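Local coordinates for protein ylmH (Streptococcus pneumoniae, PDB 2FPH) that is associated with cell division in Streptococcus pneumoniae and probably binds RNA or other nucleic acid through an RRM-like domain, at residues A[112-116]-A[117-121]; A[131-135]-A[136-140]; A[146-150]-A[151-155]. All coordinates share one frame; numbering follows the deposited sequence. Where two conformers were deposited one is given.

The three contacts are local turns in one putative RNA-binding domain of the RRM clan, and they follow one another along the chain without overlap. All reach the same five-stranded antiparallel sheet. Contact 1 is the turn into strand 119-123, and contact 2 the passage from strand 130-134 into helix 138-144. Their centres are about 9 Å apart and they touch through backbone pairing of G120 with M132 and L118 with N134. Contact 3 is the hairpin of strands 147-148 and 151-157, at the edge of the sheet away from 119-123, its centre about 17 Å from that of contact 1 and 16 Å from that of contact 2, which it touches where L155 packs on I131.

Contact 1 (A[112-116]-A[117-121]); sequences LGIER and KLFGD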
ATOM      1  N   LEU A 112      10.566  -8.902 -12.083  1.00 54.02           N
ATOM      2  CA  LEU A 112       9.606  -8.424 -11.075  1.00 51.97           C
ATOM      3  C   LEU A 112       8.835  -9.539 -10.388  1.00 49.42           C
ATOM      4  O   LEU A 112       7.688  -9.840 -10.705  1.00 49.77           O
ATOM      5  CB  LEU A 112       8.657  -7.334 -11.611  1.00 51.72           C
ATOM      6  CG  LEU A 112       9.248  -6.032 -12.181  1.00 53.34           C
ATOM      7  CD1 LEU A 112       8.170  -4.972 -12.316  1.00 53.12           C
ATOM      8  CD2 LEU A 112      10.434  -5.517 -11.358  1.00 53.76           C
ATOM      9  N   GLY A 113       9.493 -10.160  -9.427  1.00 46.65           N
ATOM     10  CA  GLY A 113       8.814 -11.013  -8.480  1.00 43.48           C
ATOM     11  C   GLY A 113       8.505 -10.112  -7.311  1.00 40.58           C
ATOM     12  O   GLY A 113       9.103 -10.260  -6.256  1.00 40.19           O
ATOM     13  N   ILE A 114       7.602  -9.154  -7.513  1.00 36.73           N
ATOM     14  CA  ILE A 114       7.303  -8.176  -6.477  1.00 33.89           C
ATOM     15  C   ILE A 114       6.051  -8.582  -5.704  1.00 32.11           C
ATOM     16  O   ILE A 114       4.988  -8.684  -6.275  1.00 30.27           O
ATOM     17  CB  ILE A 114       7.092  -6.778  -7.066  1.00 34.54           C
ATOM     18  CG1 ILE A 114       8.323  -6.321  -7.836  1.00 34.17           C
ATOM     19  CG2 ILE A 114       6.780  -5.774  -5.934  1.00 33.36           C
ATOM     20  CD1 ILE A 114       8.013  -5.218  -8.829  1.00 35.33           C
ATOM     21  N   GLU A 115       6.231  -8.748  -4.400  1.00 30.21           N
ATOM     22  CA  GLU A 115       5.193  -9.106  -3.409  1.00 29.74           C
ATOM     23  C   GLU A 115       4.068  -8.051  -3.396  1.00 27.55           C
ATOM     24  O   GLU A 115       4.341  -6.836  -3.521  1.00 25.24           O
ATOM     25  CB  GLU A 115       5.838  -9.251  -2.005  1.00 30.96           C
ATOM     26  CG  GLU A 115       7.402  -9.273  -1.996  1.00 36.10           C
ATOM     27  CD  GLU A 115       8.104  -9.407  -0.630  1.00 41.70           C
ATOM     28  OE1 GLU A 115       8.087 -10.516  -0.029  1.00 45.83           O
ATOM     29  OE2 GLU A 115       8.732  -8.411  -0.164  1.00 45.03           O
ATOM     30  N   ARG A 116       2.822  -8.516  -3.236  1.00 25.70           N
ATOM     31  CA  ARG A 116       1.646  -7.665  -3.204  1.00 23.77           C
ATOM     32  C   ARG A 116       1.790  -6.586  -2.135  1.00 22.45           C
ATOM     33  O   ARG A 116       1.234  -5.511  -2.278  1.00 20.73           O
ATOM     34  CB  ARG A 116       0.348  -8.479  -2.907  1.00 24.87           C
ATOM     35  CG  ARG A 116      -0.036  -8.314  -1.397  0.50 28.24           C
ATOM     36  CD  ARG A 116      -1.172  -9.216  -0.887  0.50 32.84           C
ATOM     37  NE  ARG A 116      -1.150  -9.372   0.583  0.50 34.64           N
ATOM     38  CZ  ARG A 116      -0.198 -10.005   1.268  0.50 36.68           C
ATOM     39  NH1 ARG A 116       0.836 -10.566   0.644  0.50 37.72           N
ATOM     40  NH2 ARG A 116      -0.272 -10.085   2.593  0.50 36.26           N
ATOM     41  N   LYS A 117       2.453  -6.904  -1.036  1.00 20.62           N
ATOM     42  CA  LYS A 117       2.530  -5.955   0.100  1.00 20.61           C
ATOM     43  C   LYS A 117       3.358  -4.685  -0.189  1.00 18.87           C
ATOM     44  O   LYS A 117       3.325  -3.697   0.640  1.00 15.65           O
ATOM     45  CB  LYS A 117       3.078  -6.616   1.372  1.00 22.67           C
ATOM     46  CG  LYS A 117       2.077  -7.458   2.130  1.00 28.01           C
ATOM     47  CD  LYS A 117       1.879  -7.069   3.591  1.00 30.93           C
ATOM     48  CE  LYS A 117       0.423  -7.008   4.076  1.00 26.89           C
ATOM     49  NZ  LYS A 117       0.277  -7.659   5.442  1.00 34.80           N
ATOM     50  N   LEU A 118       4.110  -4.681  -1.306  1.00 18.93           N
ATOM     51  CA  LEU A 118       5.012  -3.537  -1.633  1.00 18.28           C
ATOM     52  C   LEU A 118       4.328  -2.494  -2.530  1.00 16.49           C
ATOM     53  O   LEU A 118       4.924  -1.461  -2.847  1.00 15.91           O
ATOM     54  CB  LEU A 118       6.320  -3.965  -2.359  1.00 20.38           C
ATOM     55  CG  LEU A 118       7.234  -4.930  -1.589  1.00 23.56           C
ATOM     56  CD1 LEU A 118       8.399  -5.321  -2.467  1.00 25.17           C
ATOM     57  CD2 LEU A 118       7.691  -4.252  -0.297  1.00 28.41           C
ATOM     58  N   PHE A 119       3.101  -2.751  -2.918  1.00 15.30           N
ATOM     59  CA  PHE A 119       2.324  -1.823  -3.726  1.00 14.13           C
ATOM     60  C   PHE A 119       0.861  -1.942  -3.387  1.00 15.32           C
ATOM     61  O   PHE A 119       0.424  -2.937  -2.783  1.00 15.78           O
ATOM     62  CB  PHE A 119       2.547  -1.995  -5.236  1.00 14.59           C
ATOM     63  CG  PHE A 119       2.160  -3.324  -5.825  1.00 15.26           C
ATOM     64  CD1 PHE A 119       3.004  -4.425  -5.703  1.00 17.64           C
ATOM     65  CD2 PHE A 119       0.953  -3.490  -6.516  1.00 14.79           C
ATOM     66  CE1 PHE A 119       2.625  -5.650  -6.181  1.00 17.34           C
ATOM     67  CE2 PHE A 119       0.614  -4.708  -7.048  1.00 19.09           C
ATOM     68  CZ  PHE A 119       1.455  -5.791  -6.890  1.00 17.54           C
ATOM     69  N   GLY A 120       0.120  -0.931  -3.804  1.00 14.70           N
ATOM     70  CA  GLY A 120      -1.295  -0.862  -3.504  1.00 16.13           C
ATOM     71  C   GLY A 120      -2.070  -1.001  -4.795  1.00 17.10           C
ATOM     72  O   GLY A 120      -1.867  -1.950  -5.548  1.00 18.32           O
ATOM     73  N   ASP A 121      -2.916  -0.022  -5.043  1.00 16.89           N
ATOM     74  CA  ASP A 121      -3.838  -0.059  -6.142  1.00 19.31           C
ATOM     75  C   ASP A 121      -3.143   0.115  -7.454  1.00 20.44           C
ATOM     76  O   ASP A 121      -2.196   0.918  -7.598  1.00 19.49           O
ATOM     77  CB  ASP A 121      -4.852   1.092  -6.028  1.00 20.05           C
ATOM     78  CG  ASP A 121      -5.824   0.947  -4.869  1.00 18.22           C
ATOM     79  OD1 ASP A 121      -5.857  -0.058  -4.152  1.00 21.56           O
ATOM     80  OD2 ASP A 121      -6.686   1.816  -4.681  1.00 22.91           O
TER
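The ring of F119 folds back on I114, E115 and R116, the residues that lead into its strand. From CB the side chain turns between its own backbone N and carbonyl carbon (chi1 62°), which swings the ring back over the turn. CD1 passes E115 O at 3.5 Å and also meets CG2 of I114 at 4.0 Å. CE1, farther out, approaches E115 O at 3.4 Å and the CA of R116, and CZ also reaches that CA more loosely. R116 O stands above one ring face, offset toward the rim, whereas I114 O lies at the edge in the ring plane. In the backbone, L118 N donates to E115 O at 3.1 Å, a nearly straight bond (165°) that closes the 3-10 turn; F119 N reaches R116 O only weakly. L118 CD1 packs against I114 CG2 at 3.9 Å, the two side chains crossing at about a right angle. At the exposed R116, K117 CG sits over the guanidinium in the conformer given, an arrangement that is therefore less certain. I114 and F119 face inward, both meeting I104 of helix 97-105 and F141 of helix 138-144, while F119 also rests on I131 and I133 of the adjacent strand 130-134.

Contact 2 (A[131-135]-A[136-140]); sequences IMINQ and QFLLL
N134 holds Q136 and F137, through its side chain and its backbone O respectively. Its OD1 accepts the N-H of Q136 at 2.9 Å in a bent bond, the hydrogen-bonded ring of an Asx turn; the donor is tilted 23° from the amide's carbonyl plane. The backbone O of N134 takes F137 N at 3.0 Å, with the donor above the carbonyl plane. With CG opposite the backbone N (chi1 172°), the amide reaches forward along the chain, and its CG meets the F137 ring edge near the ring plane, 3.6 Å from CD2. Amide and ring planes stand almost perpendicular, 85° apart. One step outward, I133 CD1 packs against L138, at 3.8 Å from its CA and 4.0 Å from its CD1, while L138 N makes a weak bond to Q135 O. Farther out, M132 pairs with G120 of strand 119-123 and I133 with S86 of strand 85-91, while N134 bonds L118 just before the former strand. F137 occupies the N-cap position of helix 138-144. The chemistry is thus that of a strand-to-helix turn in which one buried asparagine supplies two acceptors to successive backbone N-H groups, satisfying polar atoms just before the helix begins.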
ATOM      1  N   ILE A 131       0.204   3.158 -10.840  1.00 16.15           N
ATOM      2  CA  ILE A 131       0.330   2.293  -9.664  1.00 16.57           C
ATOM      3  C   ILE A 131       0.847   3.072  -8.453  1.00 17.11           C
ATOM      4  O   ILE A 131       1.691   3.960  -8.629  1.00 16.84           O
ATOM      5  CB  ILE A 131       1.238   1.080 -10.055  1.00 16.46           C
ATOM      6  CG1 ILE A 131       1.289   0.064  -8.924  1.00 17.67           C
ATOM      7  CG2 ILE A 131       2.650   1.555 -10.533  1.00 16.34           C
ATOM      8  CD1 ILE A 131       1.988  -1.157  -9.250  1.00 17.63           C
ATOM      9  N   MET A 132       0.272   2.774  -7.267  1.00 17.52           N
ATOM     10  CA  MET A 132       0.668   3.316  -5.978  1.00 16.88           C
ATOM     11  C   MET A 132       1.671   2.334  -5.381  1.00 16.12           C
ATOM     12  O   MET A 132       1.370   1.139  -5.268  1.00 14.22           O
ATOM     13  CB  MET A 132      -0.569   3.395  -5.067  1.00 16.89           C
ATOM     14  CG  MET A 132      -1.685   4.176  -5.692  1.00 22.53           C
ATOM     15  SD  MET A 132      -3.058   4.655  -4.557  1.00 26.56           S
ATOM     16  CE  MET A 132      -3.477   6.144  -5.254  1.00 33.72           C
ATOM     17  N   ILE A 133       2.879   2.803  -5.108  1.00 15.89           N
ATOM     18  CA  ILE A 133       3.959   1.943  -4.577  1.00 15.28           C
ATOM     19  C   ILE A 133       4.567   2.419  -3.304  1.00 14.94           C
ATOM     20  O   ILE A 133       4.451   3.571  -2.960  1.00 17.41           O
ATOM     21  CB  ILE A 133       5.090   1.794  -5.620  1.00 15.77           C
ATOM     22  CG1 ILE A 133       5.819   3.143  -5.822  1.00 17.75           C
ATOM     23  CG2 ILE A 133       4.513   1.207  -6.922  1.00 15.66           C
ATOM     24  CD1 ILE A 133       7.149   2.969  -6.459  1.00 18.67           C
ATOM     25  N   ASN A 134       5.198   1.511  -2.591  1.00 16.33           N
ATOM     26  CA  ASN A 134       6.025   1.820  -1.411  1.00 16.38           C
ATOM     27  C   ASN A 134       7.278   2.510  -1.957  1.00 18.33           C
ATOM     28  O   ASN A 134       7.966   1.946  -2.752  1.00 16.20           O
ATOM     29  CB  ASN A 134       6.359   0.500  -0.749  1.00 17.24           C
ATOM     30  CG  ASN A 134       7.373   0.613   0.392  1.00 17.77           C
ATOM     31  OD1 ASN A 134       8.152   1.549   0.474  1.00 17.15           O
ATOM     32  ND2 ASN A 134       7.282  -0.336   1.344  1.00 16.05           N
ATOM     33  N   GLN A 135       7.521   3.779  -1.581  1.00 19.92           N
ATOM     34  CA  GLN A 135       8.539   4.598  -2.261  1.00 22.87           C
ATOM     35  C   GLN A 135       9.931   4.104  -1.940  1.00 23.71           C
ATOM     36  O   GLN A 135      10.878   4.508  -2.578  1.00 24.84           O
ATOM     37  CB  GLN A 135       8.500   6.044  -1.774  1.00 24.10           C
ATOM     38  CG  GLN A 135       7.202   6.848  -1.914  1.00 28.38           C
ATOM     39  CD  GLN A 135       7.423   8.343  -1.595  1.00 35.12           C
ATOM     40  OE1 GLN A 135       6.878   9.273  -2.289  1.00 33.84           O
ATOM     41  NE2 GLN A 135       8.241   8.586  -0.549  1.00 36.60           N
ATOM     42  N   GLN A 136      10.077   3.307  -0.890  1.00 24.31           N
ATOM     43  CA  GLN A 136      11.353   2.648  -0.614  1.00 25.89           C
ATOM     44  C   GLN A 136      11.806   1.751  -1.773  1.00 24.46           C
ATOM     45  O   GLN A 136      13.021   1.509  -1.957  1.00 26.53           O
ATOM     46  CB  GLN A 136      11.263   1.853   0.721  1.00 26.34           C
ATOM     47  CG  GLN A 136      12.576   1.638   1.416  1.00 33.49           C
ATOM     48  CD  GLN A 136      12.398   1.117   2.835  1.00 36.62           C
ATOM     49  OE1 GLN A 136      12.789  -0.012   3.145  1.00 44.06           O
ATOM     50  NE2 GLN A 136      11.789   1.913   3.676  1.00 40.45           N
ATOM     51  N   PHE A 137      10.860   1.306  -2.601  1.00 23.27           N
ATOM     52  CA  PHE A 137      11.090   0.382  -3.712  1.00 22.68           C
ATOM     53  C   PHE A 137      10.937   1.122  -5.073  1.00 22.10           C
ATOM     54  O   PHE A 137      10.735   0.538  -6.083  1.00 18.39           O
ATOM     55  CB  PHE A 137      10.157  -0.827  -3.509  1.00 24.07           C
ATOM     56  CG  PHE A 137      10.526  -1.629  -2.312  1.00 26.87           C
ATOM     57  CD1 PHE A 137      11.587  -2.526  -2.372  1.00 29.83           C
ATOM     58  CD2 PHE A 137       9.900  -1.433  -1.089  1.00 26.05           C
ATOM     59  CE1 PHE A 137      11.944  -3.270  -1.239  1.00 32.99           C
ATOM     60  CE2 PHE A 137      10.262  -2.161   0.030  1.00 28.25           C
ATOM     61  CZ  PHE A 137      11.280  -3.079  -0.040  1.00 27.89           C
ATOM     62  N   LEU A 138      11.114   2.444  -5.084  1.00 22.65           N
ATOM     63  CA  LEU A 138      10.964   3.224  -6.335  1.00 23.62           C
ATOM     64  C   LEU A 138      11.874   2.710  -7.486  1.00 23.79           C
ATOM     65  O   LEU A 138      11.433   2.547  -8.635  1.00 22.96           O
ATOM     66  CB  LEU A 138      11.259   4.701  -6.058  1.00 24.78           C
ATOM     67  CG  LEU A 138      11.165   5.639  -7.269  1.00 24.94           C
ATOM     68  CD1 LEU A 138       9.746   5.693  -7.767  1.00 26.76           C
ATOM     69  CD2 LEU A 138      11.639   6.992  -6.878  1.00 29.87           C
ATOM     70  N   LEU A 139      13.141   2.418  -7.172  1.00 24.38           N
ATOM     71  CA  LEU A 139      14.051   1.925  -8.191  1.00 25.50           C
ATOM     72  C   LEU A 139      13.670   0.546  -8.676  1.00 26.06           C
ATOM     73  O   LEU A 139      13.679   0.303  -9.846  1.00 27.13           O
ATOM     74  CB  LEU A 139      15.487   1.906  -7.689  1.00 26.23           C
ATOM     75  CG  LEU A 139      16.210   3.243  -7.638  1.00 30.37           C
ATOM     76  CD1 LEU A 139      17.712   2.992  -7.643  1.00 32.32           C
ATOM     77  CD2 LEU A 139      15.836   4.120  -8.768  1.00 35.29           C
ATOM     78  N   LEU A 140      13.289  -0.344  -7.781  1.00 25.33           N
ATOM     79  CA  LEU A 140      12.820  -1.628  -8.186  1.00 27.31           C
ATOM     80  C   LEU A 140      11.732  -1.460  -9.262  1.00 25.95           C
ATOM     81  O   LEU A 140      11.790  -2.107 -10.285  1.00 27.61           O
ATOM     82  CB  LEU A 140      12.330  -2.382  -6.955  1.00 28.14           C
ATOM     83  CG  LEU A 140      11.797  -3.807  -7.070  1.00 31.25           C
ATOM     84  CD1 LEU A 140      10.584  -3.868  -7.931  1.00 32.45           C
ATOM     85  CD2 LEU A 140      12.871  -4.766  -7.556  1.00 33.82           C
TER

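Contact 3 (A[146-150]-A[151-155]); sequences KKIGR and IPVSL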
ATOM      1  N   LYS A 146       9.749  -2.165 -17.262  1.00 22.75           N
ATOM      2  CA  LYS A 146      10.096  -1.509 -18.523  1.00 22.65           C
ATOM      3  C   LYS A 146       9.316  -2.068 -19.740  1.00 22.41           C
ATOM      4  O   LYS A 146       9.369  -1.501 -20.816  1.00 21.14           O
ATOM      5  CB  LYS A 146      11.617  -1.531 -18.773  1.00 24.14           C
ATOM      6  CG  LYS A 146      12.399  -0.582 -17.841  1.00 27.13           C
ATOM      7  CD  LYS A 146      12.796   0.805 -18.508  1.00 33.56           C
ATOM      8  CE  LYS A 146      11.779   1.981 -18.291  1.00 34.73           C
ATOM      9  NZ  LYS A 146      11.230   2.681 -19.582  1.00 35.52           N
ATOM     10  N   LYS A 147       8.601  -3.166 -19.547  1.00 22.63           N
ATOM     11  CA  LYS A 147       7.660  -3.676 -20.554  1.00 24.20           C
ATOM     12  C   LYS A 147       6.584  -4.501 -19.891  1.00 23.80           C
ATOM     13  O   LYS A 147       6.786  -5.134 -18.868  1.00 25.20           O
ATOM     14  CB  LYS A 147       8.330  -4.493 -21.666  1.00 24.83           C
ATOM     15  CG  LYS A 147       8.235  -6.027 -21.538  1.00 31.14           C
ATOM     16  CD  LYS A 147       8.878  -6.760 -22.726  1.00 34.82           C
ATOM     17  CE  LYS A 147       9.091  -8.231 -22.364  1.00 37.01           C
ATOM     18  NZ  LYS A 147       9.719  -8.987 -23.491  1.00 40.20           N
ATOM     19  N   ILE A 148       5.412  -4.423 -20.474  1.00 23.77           N
ATOM     20  CA  ILE A 148       4.364  -5.310 -20.068  1.00 25.84           C
ATOM     21  C   ILE A 148       3.825  -5.977 -21.319  1.00 26.65           C
ATOM     22  O   ILE A 148       3.309  -5.315 -22.195  1.00 25.93           O
ATOM     23  CB  ILE A 148       3.335  -4.563 -19.248  1.00 25.96           C
ATOM     24  CG1 ILE A 148       2.737  -3.402 -19.993  1.00 31.47           C
ATOM     25  CG2 ILE A 148       3.983  -4.008 -17.966  1.00 28.55           C
ATOM     26  CD1 ILE A 148       1.362  -3.101 -19.521  1.00 34.86           C
ATOM     27  N   GLY A 149       4.055  -7.288 -21.374  1.00 29.97           N
ATOM     28  CA  GLY A 149       3.657  -8.151 -22.461  1.00 32.90           C
ATOM     29  C   GLY A 149       4.521  -8.206 -23.704  1.00 34.58           C
ATOM     30  O   GLY A 149       4.672  -9.295 -24.293  1.00 37.27           O
ATOM     31  N   ARG A 150       5.083  -7.082 -24.137  1.00 35.86           N
ATOM     32  CA  ARG A 150       5.262  -6.825 -25.601  1.00 36.31           C
ATOM     33  C   ARG A 150       5.345  -5.298 -25.908  1.00 34.72           C
ATOM     34  O   ARG A 150       5.933  -4.817 -26.912  1.00 34.59           O
ATOM     35  CB  ARG A 150       4.093  -7.500 -26.344  1.00 37.65           C
ATOM     36  CG  ARG A 150       3.550  -6.929 -27.662  1.00 40.23           C
ATOM     37  CD  ARG A 150       2.120  -7.517 -27.978  1.00 43.83           C
ATOM     38  NE  ARG A 150       1.979  -8.361 -29.175  1.00 47.51           N
ATOM     39  CZ  ARG A 150       1.766  -9.697 -29.211  1.00 48.96           C
ATOM     40  NH1 ARG A 150       1.744 -10.433 -28.112  1.00 51.05           N
ATOM     41  NH2 ARG A 150       1.606 -10.319 -30.386  1.00 50.24           N
ATOM     42  N   ILE A 151       4.757  -4.542 -25.003  1.00 32.13           N
ATOM     43  CA  ILE A 151       4.666  -3.117 -25.120  1.00 30.63           C
ATOM     44  C   ILE A 151       5.629  -2.508 -24.086  1.00 28.15           C
ATOM     45  O   ILE A 151       5.640  -2.881 -22.915  1.00 28.45           O
ATOM     46  CB  ILE A 151       3.195  -2.686 -24.971  1.00 31.36           C
ATOM     47  CG1 ILE A 151       2.926  -1.909 -23.719  1.00 32.31           C
ATOM     48  CG2 ILE A 151       2.232  -3.914 -25.078  1.00 33.47           C
ATOM     49  CD1 ILE A 151       1.726  -1.051 -23.850  1.00 36.11           C
ATOM     50  N   PRO A 152       6.499  -1.643 -24.519  1.00 25.12           N
ATOM     51  CA  PRO A 152       7.377  -0.948 -23.561  1.00 22.99           C
ATOM     52  C   PRO A 152       6.639   0.115 -22.721  1.00 21.34           C
ATOM     53  O   PRO A 152       5.779   0.870 -23.216  1.00 21.64           O
ATOM     54  CB  PRO A 152       8.414  -0.263 -24.457  1.00 23.37           C
ATOM     55  CG  PRO A 152       7.818  -0.126 -25.739  1.00 22.40           C
ATOM     56  CD  PRO A 152       6.777  -1.239 -25.914  1.00 24.64           C
ATOM     57  N   VAL A 153       7.028   0.206 -21.440  1.00 19.99           N
ATOM     58  CA  VAL A 153       6.450   1.201 -20.541  1.00 20.28           C
ATOM     59  C   VAL A 153       7.570   1.945 -19.796  1.00 20.02           C
ATOM     60  O   VAL A 153       8.682   1.430 -19.673  1.00 20.00           O
ATOM     61  CB  VAL A 153       5.442   0.566 -19.536  1.00 20.70           C
ATOM     62  CG1 VAL A 153       4.387  -0.208 -20.292  1.00 22.24           C
ATOM     63  CG2 VAL A 153       6.100  -0.356 -18.551  1.00 20.54           C
ATOM     64  N   SER A 154       7.241   3.144 -19.319  1.00 20.18           N
ATOM     65  CA  SER A 154       8.116   3.934 -18.452  1.00 22.22           C
ATOM     66  C   SER A 154       7.366   4.494 -17.267  1.00 22.14           C
ATOM     67  O   SER A 154       6.404   5.189 -17.442  1.00 23.77           O
ATOM     68  CB  SER A 154       8.709   5.110 -19.260  1.00 23.44           C
ATOM     69  OG  SER A 154       9.551   5.939 -18.458  1.00 28.57           O
ATOM     70  N   LEU A 155       7.818   4.222 -16.046  1.00 22.01           N
ATOM     71  CA  LEU A 155       7.162   4.754 -14.854  1.00 23.35           C
ATOM     72  C   LEU A 155       7.686   6.143 -14.496  1.00 24.61           C
ATOM     73  O   LEU A 155       8.898   6.315 -14.391  1.00 24.03           O
ATOM     74  CB  LEU A 155       7.419   3.850 -13.662  1.00 23.65           C
ATOM     75  CG  LEU A 155       6.611   2.582 -13.469  1.00 26.68           C
ATOM     76  CD1 LEU A 155       6.972   1.950 -12.166  1.00 26.62           C
ATOM     77  CD2 LEU A 155       5.153   2.805 -13.454  1.00 31.66           C
TER
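I148 and I151 lie side by side and point the same way, as expected of an antiparallel hydrogen-bonded pair whose side chains share one face of the sheet. Their CG1 atoms are 4.0 Å apart. V153 comes to the same I148 branch from another direction: its CG1 meets I148 CG1 at 3.6 Å, and the two side chains cross at about a right angle. The first torsion of I148 (chi1 58°) sets CG1 where both I151 and V153 can reach it.

Backbone bonds tie the two strands together beside these three side chains. I148 N donates to I151 O at 2.9 Å, and I151 N returns a longer bond to I148 O, so G149 and R150 form a two-residue turn; the left-handed-type backbone of G149 (phi 81°) is one that glycine adopts readily. K147 and P152 make the next, non-hydrogen-bonded pair, with their side chains starting toward the other face. Beyond them V153 N donates to K146 O at 3.0 Å. The K146 side chain, bent along its length, curls back to bring NZ within 2.8 Å of V153 O. The NZ group approaches tilted 25° from the carbonyl plane. This bond ties K146 to the partner chain segment; S154 CB merely lies close by.

Strand 147-148 forms one edge of the five-stranded sheet. Strand 151-157 joins it to strand 85-91, where S154 pairs with V91 and V153 packs on I90, while I148 rests on T100 and K103 of helix 97-105 and L155 reaches F141 of helix 138-144.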